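Long-range contacts in aminotransferase class-III (PDB 6K8H), which belongs to the class-III aminotransferase family, whose members share the fold type I of pyridoxal-phosphate-dependent enzymes: residues D214-V219 and Y248-I253; I221-R226 and F254-S259; G287-A292 and P322-A327. All coordinates share one frame; numbering follows the deposited sequence.

All three contacts reach the mixed seven-stranded sheet of the chain. Contacts 1 and 2 follow each other along the neighbouring parallel strands 216-221 and 251-255, with centres about 18 Å apart; a probable backbone hydrogen bond from Ile221 to Ile253 joins them, and their segments alternate in sequence. Contact 1 pairs the starts of the strands, distant from the ligand, whereas contact 2, at their C-terminal ends, supplies Asp222, Asp255 and other residues of the ligand pocket. Contact 3 comes later in the chain, its centre about 20 Å from that of contact 2, and ties the approach to strand 291-295 to helix 322-334 at the interface with the second subunit.

Contact 1: D214-V219 and Y248-I253; sequences DELAAV and YGIVLI
Ile250 and Leu216 meet at the start of two neighbouring parallel strands, the first and last elements of a beta-alpha-beta unit whose connecting helix is 235-248. The delta methyl of Ile250 leans on Leu216, CD1 to CB 3.9 Å, and the two side chains cross obliquely. The other branch, CG2, approaches Val219 CG2 at 3.9 Å. Because CG1 of Ile250 stands anti to its carbonyl carbon (chi1 -63°) and CG2 anti to its backbone N, the two branches of this one residue point to different partners. Leu252 joins Val219 on this face, where Thr245 and Leu241 of helix 235-248 cover the strands.

The other face carries Ala218, Val251 and Ile253. Here the small methyl of Ala218 suits close packing beneath helix 127-142, whose Ala138 touches both Ala218 and Val251. Ile253 extends off the sheet, and its CD1 lies 3.7 Å from Ala218 CB.

Between the two apolar layers runs the backbone ladder. Val219 uses both its N and its O, giving its N-H to Val251 and accepting from Ile253, while Ala218 CA makes a CA-H...O contact with the same Val251 O. At the polar margin, Gly249 ends the helix in a Schellman motif, its positive phi of 68° being natural for glycine, and Arg144 binds the carbonyls of Leu216 and Tyr248. The ladder begins beside this turn with the hydrogen bond from Val251 N to Ala217 O, 2.9 Å long.

Contact 2: I221-R226 and F254-S259; sequences IDPNPR and FDEVIS. With PLR ((5-hydroxy-4,6-dimethylpyridin-3-yl)methyl dihydrogen phosphate), chain D.
Asp222 and Asp255 meet beside the pyridine ring of the ligand PLR. Val257 lies over one face of that ring, its CB 3.5 Å from N1 and its CG1 3.7 Å from C5. Asp255 OD2 comes to the N1 edge, near the ring plane, 2.7 Å from N1, and is hydrogen-bonded to His155 ND1; Asp222 OD2 approaches the methyl C2A, and Ile258 CG1 approaches O3. The Phe254 ring is met obliquely by two side chains, both from the same side of its plane: Ile221 CG2 is 3.5 Å from Phe254 CD1, and Pro223 CG is 4.0 Å from Phe254 CD2. Ile221 and Phe254 run side by side, and with CG1 anti to the backbone N (chi1 -178°) it is the CG2 branch of Ile221 that meets the ring. Ile258 CD1 lies at the edge of the Arg226 guanidinium, near its plane, a van der Waals neighbour 4.1 Å from Arg226 NE.

Pro223 CD lies 3.3 Å from Asp255 O; as a residue without an N-H, proline fits where the first strand gives way to a loop. One backbone bond joins the segments, Asp255 N to Ile221 O. Beyond it, Asp222 and Asp255 each form an Asx turn through OD1, which holds their carboxylates in place. An aspartate at the pyridine nitrogen, placed at the C-terminal end of a central strand, is a hallmark of the cofactor site of fold type I aminotransferases.

Contact 3: G287-A292 and P322-A327; sequences GFPVGA and PVTMVA
Phe288 spreads its ring against the first turns of helix 322-334. Val323 CG1 sits over one face in a CH-pi contact, 4.0 Å from the ring centroid and 22° off the normal, while Ala327 CB meets Phe288 CD1 obliquely at 3.5 Å. Val323 and Ala327 are one helical turn apart, so a broad flat side chain can touch both, and the small alanine lets the ring come close to the helix.

Pro289 contributes its carbonyl. Thr324 OG1 lies 3.1 Å from Pro289 O, a possible hydrogen bond that is not settled, because the hydroxyl proton has a second acceptor within reach.

Val290 then meets the other branch of the same threonine, its CB 3.5 Å from Thr324 CG2. That methyl stands anti to the backbone N of Thr324, with the hydroxyl anti to the carbonyl carbon (chi1 -60°), an orientation that offers both branches to the incoming chain.

From the second subunit, Val95 packs on Phe288, Asn321 on Pro289 and Phe288 on Val323. Mostly apolar contact, with one hydroxyl facing the Pro289 carbonyl, suggests that shape complementarity contributes more than charge to seating the loop on the helix at the interface with the second subunit.

Contact 1: D214-V219 and Y248-I253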
loop_
_atom_site.group_PDB
_atom_site.type_symbol
_atom_site.label_atom_id
_atom_site.label_comp_id
_atom_site.label_asym_id
_atom_site.label_seq_id
_atom_site.Cartn_x
_atom_site.Cartn_y
_atom_site.Cartn_z
ATOM N N ASP B 214 -11.260 25.709 13.219
ATOM C CA ASP B 214 -12.528 25.316 12.614
ATOM C C ASP B 214 -12.336 24.482 11.366
ATOM O O ASP B 214 -13.257 23.758 10.957
ATOM C CB ASP B 214 -13.334 26.552 12.247
ATOM C CG ASP B 214 -13.908 27.247 13.466
ATOM O OD1 ASP B 214 -14.074 26.558 14.501
ATOM O OD2 ASP B 214 -14.186 28.461 13.399
ATOM N N GLU B 215 -11.134 24.531 10.771
ATOM C CA GLU B 215 -10.840 23.793 9.505
ATOM C C GLU B 215 -9.993 22.523 9.717
ATOM O O GLU B 215 -9.768 21.803 8.730
ATOM C CB GLU B 215 -10.020 24.673 8.552
ATOM C CG GLU B 215 -10.251 26.167 8.687
ATOM C CD GLU B 215 -9.150 27.057 8.127
ATOM O OE1 GLU B 215 -8.454 26.626 7.190
ATOM O OE2 GLU B 215 -8.984 28.181 8.639
ATOM N N LEU B 216 -9.572 22.225 10.945
ATOM C CA LEU B 216 -8.619 21.134 11.143
ATOM C C LEU B 216 -9.379 19.866 11.500
ATOM O O LEU B 216 -9.947 19.757 12.594
ATOM C CB LEU B 216 -7.624 21.482 12.246
ATOM C CG LEU B 216 -6.363 22.270 11.905
ATOM C CD1 LEU B 216 -5.552 22.557 13.164
ATOM C CD2 LEU B 216 -5.524 21.503 10.874
ATOM N N ALA B 217 -9.367 18.892 10.580
ATOM C CA ALA B 217 -9.895 17.562 10.881
ATOM C C ALA B 217 -8.993 16.781 11.835
ATOM O O ALA B 217 -9.486 16.039 12.693
ATOM C CB ALA B 217 -10.075 16.762 9.593
ATOM N N ALA B 218 -7.675 16.918 11.695
ATOM C CA ALA B 218 -6.754 16.077 12.445
ATOM C C ALA B 218 -5.419 16.776 12.670
ATOM O O ALA B 218 -5.004 17.637 11.886
ATOM C CB ALA B 218 -6.475 14.754 11.720
ATOM N N VAL B 219 -4.748 16.367 13.743
ATOM C CA VAL B 219 -3.315 16.600 13.949
ATOM C C VAL B 219 -2.628 15.238 13.915
ATOM O O VAL B 219 -2.988 14.336 14.680
ATOM C CB VAL B 219 -3.018 17.311 15.278
ATOM C CG1 VAL B 219 -1.501 17.388 15.492
ATOM C CG2 VAL B 219 -3.641 18.695 15.342
ATOM N N TYR B 248 -11.266 21.184 20.741
ATOM C CA TYR B 248 -11.685 21.715 19.414
ATOM C C TYR B 248 -12.311 20.672 18.480
ATOM O O TYR B 248 -12.584 21.032 17.338
ATOM C CB TYR B 248 -10.502 22.430 18.763
ATOM C CG TYR B 248 -10.047 23.650 19.518
ATOM C CD1 TYR B 248 -10.904 24.308 20.382
ATOM C CD2 TYR B 248 -8.776 24.165 19.352
ATOM C CE1 TYR B 248 -10.505 25.436 21.077
ATOM C CE2 TYR B 248 -8.358 25.289 20.039
ATOM C CZ TYR B 248 -9.227 25.931 20.900
ATOM O OH TYR B 248 -8.825 27.039 21.580
ATOM N N GLY B 249 -12.539 19.450 18.944
ATOM C CA GLY B 249 -13.092 18.426 18.079
ATOM C C GLY B 249 -12.160 17.981 16.975
ATOM O O GLY B 249 -12.625 17.522 15.920
ATOM N N ILE B 250 -10.854 18.097 17.197
ATOM C CA ILE B 250 -9.830 17.711 16.230
ATOM C C ILE B 250 -9.337 16.310 16.565
ATOM O O ILE B 250 -9.008 16.017 17.725
ATOM C CB ILE B 250 -8.662 18.711 16.233
ATOM C CG1 ILE B 250 -9.140 20.092 15.808
ATOM C CG2 ILE B 250 -7.540 18.234 15.311
ATOM C CD1 ILE B 250 -8.148 21.162 16.140
ATOM N N VAL B 251 -9.267 15.452 15.549
ATOM C CA VAL B 251 -8.837 14.067 15.723
ATOM C C VAL B 251 -7.323 14.045 15.909
ATOM O O VAL B 251 -6.578 14.528 15.051
ATOM C CB VAL B 251 -9.255 13.218 14.513
ATOM C CG1 VAL B 251 -8.634 11.842 14.586
ATOM C CG2 VAL B 251 -10.792 13.141 14.404
ATOM N N LEU B 252 -6.862 13.462 17.016
ATOM C CA LEU B 252 -5.430 13.293 17.256
ATOM C C LEU B 252 -5.006 11.915 16.749
ATOM O O LEU B 252 -5.480 10.881 17.249
ATOM C CB LEU B 252 -5.107 13.474 18.742
ATOM C CG LEU B 252 -3.648 13.303 19.209
ATOM C CD1 LEU B 252 -2.671 14.218 18.455
ATOM C CD2 LEU B 252 -3.552 13.555 20.713
ATOM N N ILE B 253 -4.130 11.902 15.742
ATOM C CA ILE B 253 -3.622 10.677 15.136
ATOM C C ILE B 253 -2.156 10.505 15.528
ATOM O O ILE B 253 -1.317 11.347 15.190
ATOM C CB ILE B 253 -3.748 10.701 13.604
ATOM C CG1 ILE B 253 -5.194 10.949 13.155
ATOM C CG2 ILE B 253 -3.229 9.395 13.019
ATOM C CD1 ILE B 253 -5.298 11.217 11.689
#

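Contact 2: I221-R226 and F254-S259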
loop_
_atom_site.group_PDB
_atom_site.type_symbol
_atom_site.label_atom_id
_atom_site.label_comp_id
_atom_site.label_asym_id
_atom_site.label_seq_id
_atom_site.Cartn_x
_atom_site.Cartn_y
_atom_site.Cartn_z
ATOM N N ILE B 221 0.854 13.124 14.415
ATOM C CA ILE B 221 2.113 13.286 15.135
ATOM C C ILE B 221 2.794 11.934 15.323
ATOM O O ILE B 221 2.160 10.966 15.752
ATOM C CB ILE B 221 1.902 13.979 16.495
ATOM C CG1 ILE B 221 3.253 14.171 17.184
ATOM C CG2 ILE B 221 0.886 13.213 17.349
ATOM C CD1 ILE B 221 3.173 14.996 18.460
ATOM N N ASP B 222 4.085 11.871 14.982
ATOM C CA ASP B 222 4.944 10.744 15.328
ATOM C C ASP B 222 5.520 10.989 16.718
ATOM O O ASP B 222 6.274 11.953 16.895
ATOM C CB ASP B 222 6.056 10.616 14.293
ATOM C CG ASP B 222 7.024 9.473 14.560
ATOM O OD1 ASP B 222 7.201 9.047 15.725
ATOM O OD2 ASP B 222 7.646 9.011 13.565
ATOM N N PRO B 223 5.249 10.120 17.717
ATOM C CA PRO B 223 5.690 10.348 19.100
ATOM C C PRO B 223 7.216 10.444 19.268
ATOM O O PRO B 223 7.651 11.139 20.154
ATOM C CB PRO B 223 5.142 9.152 19.894
ATOM C CG PRO B 223 4.100 8.531 18.991
ATOM C CD PRO B 223 4.531 8.857 17.577
ATOM N N ASN B 224 7.969 9.657 18.498
ATOM C CA ASN B 224 9.455 9.666 18.571
ATOM C C ASN B 224 9.998 9.687 17.138
ATOM O O ASN B 224 10.561 8.674 16.710
ATOM C CB ASN B 224 9.948 8.459 19.372
ATOM C CG ASN B 224 11.331 8.639 19.957
ATOM O OD1 ASN B 224 11.967 9.670 19.761
ATOM N ND2 ASN B 224 11.794 7.637 20.686
ATOM N N PRO B 225 9.901 10.808 16.394
ATOM C CA PRO B 225 10.296 10.805 14.986
ATOM C C PRO B 225 11.790 10.584 14.721
ATOM O O PRO B 225 12.606 11.307 15.236
ATOM C CB PRO B 225 9.871 12.195 14.490
ATOM C CG PRO B 225 9.848 13.046 15.738
ATOM C CD PRO B 225 9.446 12.114 16.861
ATOM N N ARG B 226 12.093 9.613 13.864
ATOM C CA ARG B 226 13.496 9.332 13.474
ATOM C C ARG B 226 14.057 10.554 12.732
ATOM O O ARG B 226 15.222 10.887 12.945
ATOM C CB ARG B 226 13.560 8.115 12.554
ATOM C CG ARG B 226 14.672 8.218 11.524
ATOM C CD ARG B 226 14.823 6.988 10.664
ATOM N NE ARG B 226 13.584 6.634 10.005
ATOM C CZ ARG B 226 13.144 7.198 8.891
ATOM N NH1 ARG B 226 13.849 8.153 8.309
ATOM N NH2 ARG B 226 12.012 6.787 8.352
ATOM N N PHE B 254 -1.837 9.395 16.180
ATOM C CA PHE B 254 -0.447 9.008 16.390
ATOM C C PHE B 254 0.027 8.165 15.214
ATOM O O PHE B 254 -0.657 7.225 14.808
ATOM C CB PHE B 254 -0.269 8.211 17.682
ATOM C CG PHE B 254 -0.206 9.063 18.921
ATOM C CD1 PHE B 254 -0.588 10.394 18.885
ATOM C CD2 PHE B 254 0.219 8.519 20.126
ATOM C CE1 PHE B 254 -0.555 11.176 20.023
ATOM C CE2 PHE B 254 0.270 9.297 21.274
ATOM C CZ PHE B 254 -0.114 10.633 21.220
ATOM N N ASP B 255 1.193 8.511 14.668
ATOM C CA ASP B 255 1.875 7.675 13.680
ATOM C C ASP B 255 2.868 6.812 14.444
ATOM O O ASP B 255 3.967 7.266 14.779
ATOM C CB ASP B 255 2.566 8.530 12.622
ATOM C CG ASP B 255 3.290 7.696 11.563
ATOM O OD1 ASP B 255 3.453 6.470 11.757
ATOM O OD2 ASP B 255 3.704 8.271 10.528
ATOM N N GLU B 256 2.478 5.567 14.735
ATOM C CA GLU B 256 3.350 4.606 15.396
ATOM C C GLU B 256 3.838 3.523 14.439
ATOM O O GLU B 256 4.111 2.399 14.864
ATOM C CB GLU B 256 2.655 3.976 16.606
ATOM C CG GLU B 256 2.258 4.991 17.685
ATOM C CD GLU B 256 2.598 4.525 19.110
ATOM O OE1 GLU B 256 3.700 3.958 19.327
ATOM O OE2 GLU B 256 1.761 4.739 20.010
ATOM N N VAL B 257 3.943 3.838 13.144
ATOM C CA VAL B 257 4.396 2.829 12.188
ATOM C C VAL B 257 5.766 2.293 12.597
ATOM O O VAL B 257 6.033 1.089 12.481
ATOM C CB VAL B 257 4.394 3.402 10.757
ATOM C CG1 VAL B 257 5.070 2.439 9.784
ATOM C CG2 VAL B 257 2.957 3.665 10.302
ATOM N N ILE B 258 6.627 3.154 13.138
ATOM C CA ILE B 258 7.867 2.716 13.769
ATOM C C ILE B 258 7.729 2.597 15.288
ATOM O O ILE B 258 8.210 1.627 15.874
ATOM C CB ILE B 258 9.041 3.654 13.405
ATOM C CG1 ILE B 258 9.551 3.354 11.986
ATOM C CG2 ILE B 258 10.193 3.495 14.416
ATOM C CD1 ILE B 258 10.828 4.118 11.614
ATOM N N SER B 259 7.121 3.587 15.954
ATOM C CA SER B 259 7.240 3.685 17.414
ATOM C C SER B 259 6.449 2.618 18.170
ATOM O O SER B 259 6.635 2.491 19.390
ATOM C CB SER B 259 6.881 5.090 17.909
ATOM O OG SER B 259 5.485 5.310 17.870
HETATM N N1 PLR D . 5.165 6.468 9.181
HETATM C C2 PLR D . 6.371 6.304 9.711
HETATM C C2A PLR D . 6.689 6.962 11.014
HETATM C C3 PLR D . 7.325 5.506 9.064
HETATM O O3 PLR D . 8.536 5.354 9.636
HETATM C C4 PLR D . 6.999 4.888 7.840
HETATM C C4A PLR D . 7.984 4.046 7.159
HETATM C C5 PLR D . 5.716 5.074 7.314
HETATM C C6 PLR D . 4.854 5.880 8.008
HETATM C C5A PLR D . 5.305 4.465 6.000
HETATM O O4P PLR D . 5.149 3.013 6.013
HETATM P P PLR D . 5.351 2.189 4.647
HETATM O O1P PLR D . 4.430 2.831 3.660
HETATM O O2P PLR D . 6.778 2.355 4.271
HETATM O O3P PLR D . 4.997 0.769 4.948
#

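Contact 3: G287-A292 and P322-A327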
loop_
_atom_site.group_PDB
_atom_site.type_symbol
_atom_site.label_atom_id
_atom_site.label_comp_id
_atom_site.label_asym_id
_atom_site.label_seq_id
_atom_site.Cartn_x
_atom_site.Cartn_y
_atom_site.Cartn_z
ATOM N N GLY B 287 7.134 -9.166 8.721
ATOM C CA GLY B 287 7.974 -9.083 7.540
ATOM C C GLY B 287 7.216 -9.007 6.230
ATOM O O GLY B 287 7.842 -8.891 5.174
ATOM N N PHE B 288 5.898 -9.037 6.263
ATOM C CA PHE B 288 5.090 -9.001 5.062
ATOM C C PHE B 288 4.392 -7.657 4.953
ATOM O O PHE B 288 4.248 -6.951 5.956
ATOM C CB PHE B 288 4.080 -10.156 5.094
ATOM C CG PHE B 288 4.732 -11.510 4.944
ATOM C CD1 PHE B 288 5.304 -12.143 6.038
ATOM C CD2 PHE B 288 4.808 -12.127 3.703
ATOM C CE1 PHE B 288 5.931 -13.382 5.894
ATOM C CE2 PHE B 288 5.429 -13.367 3.562
ATOM C CZ PHE B 288 5.987 -13.990 4.653
ATOM N N PRO B 289 3.993 -7.242 3.745
ATOM C CA PRO B 289 3.420 -5.897 3.581
ATOM C C PRO B 289 2.171 -5.726 4.438
ATOM O O PRO B 289 1.314 -6.606 4.500
ATOM C CB PRO B 289 3.109 -5.820 2.081
ATOM C CG PRO B 289 3.995 -6.852 1.444
ATOM C CD PRO B 289 4.080 -7.957 2.455
ATOM N N VAL B 290 2.082 -4.584 5.113
ATOM C CA VAL B 290 1.056 -4.407 6.138
ATOM C C VAL B 290 0.948 -2.948 6.551
ATOM O O VAL B 290 1.928 -2.191 6.502
ATOM C CB VAL B 290 1.371 -5.272 7.370
ATOM C CG1 VAL B 290 2.613 -4.740 8.059
ATOM C CG2 VAL B 290 0.174 -5.346 8.330
ATOM N N GLY B 291 -0.251 -2.557 6.967
ATOM C CA GLY B 291 -0.466 -1.363 7.760
ATOM C C GLY B 291 -1.751 -1.561 8.534
ATOM O O GLY B 291 -2.479 -2.535 8.335
ATOM N N ALA B 292 -2.040 -0.615 9.413
ATOM C CA ALA B 292 -3.284 -0.713 10.164
ATOM C C ALA B 292 -3.621 0.655 10.707
ATOM O O ALA B 292 -2.732 1.418 11.070
ATOM C CB ALA B 292 -3.189 -1.727 11.319
ATOM N N PRO B 322 -4.443 -13.483 4.523
ATOM C CA PRO B 322 -4.085 -14.390 5.627
ATOM C C PRO B 322 -2.588 -14.566 5.827
ATOM O O PRO B 322 -2.160 -14.844 6.950
ATOM C CB PRO B 322 -4.758 -15.709 5.225
ATOM C CG PRO B 322 -5.919 -15.278 4.365
ATOM C CD PRO B 322 -5.412 -14.085 3.595
ATOM N N VAL B 323 -1.762 -14.419 4.799
ATOM C CA VAL B 323 -0.332 -14.556 5.038
ATOM C C VAL B 323 0.154 -13.456 5.974
ATOM O O VAL B 323 0.793 -13.731 6.995
ATOM C CB VAL B 323 0.448 -14.578 3.716
ATOM C CG1 VAL B 323 1.932 -14.556 4.013
ATOM C CG2 VAL B 323 0.074 -15.829 2.939
ATOM N N THR B 324 -0.132 -12.195 5.637
ATOM C CA THR B 324 0.256 -11.091 6.511
ATOM C C THR B 324 -0.365 -11.228 7.896
ATOM O O THR B 324 0.295 -10.957 8.905
ATOM C CB THR B 324 -0.147 -9.757 5.890
ATOM O OG1 THR B 324 0.499 -9.601 4.625
ATOM C CG2 THR B 324 0.227 -8.570 6.820
ATOM N N MET B 325 -1.622 -11.679 7.972
ATOM C CA MET B 325 -2.283 -11.779 9.274
ATOM C C MET B 325 -1.629 -12.840 10.147
ATOM O O MET B 325 -1.412 -12.618 11.341
ATOM C CB MET B 325 -3.773 -12.078 9.089
ATOM C CG MET B 325 -4.536 -10.962 8.383
ATOM S SD MET B 325 -4.620 -9.394 9.285
ATOM C CE MET B 325 -3.188 -8.518 8.625
ATOM N N VAL B 326 -1.293 -13.993 9.560
ATOM C CA VAL B 326 -0.666 -15.079 10.301
ATOM C C VAL B 326 0.765 -14.714 10.701
ATOM O O VAL B 326 1.185 -14.943 11.843
ATOM C CB VAL B 326 -0.746 -16.365 9.462
ATOM C CG1 VAL B 326 0.240 -17.377 9.936
ATOM C CG2 VAL B 326 -2.188 -16.930 9.515
ATOM N N ALA B 327 1.532 -14.139 9.773
ATOM C CA ALA B 327 2.897 -13.740 10.100
ATOM C C ALA B 327 2.910 -12.652 11.174
ATOM O O ALA B 327 3.749 -12.675 12.086
ATOM C CB ALA B 327 3.620 -13.273 8.840
#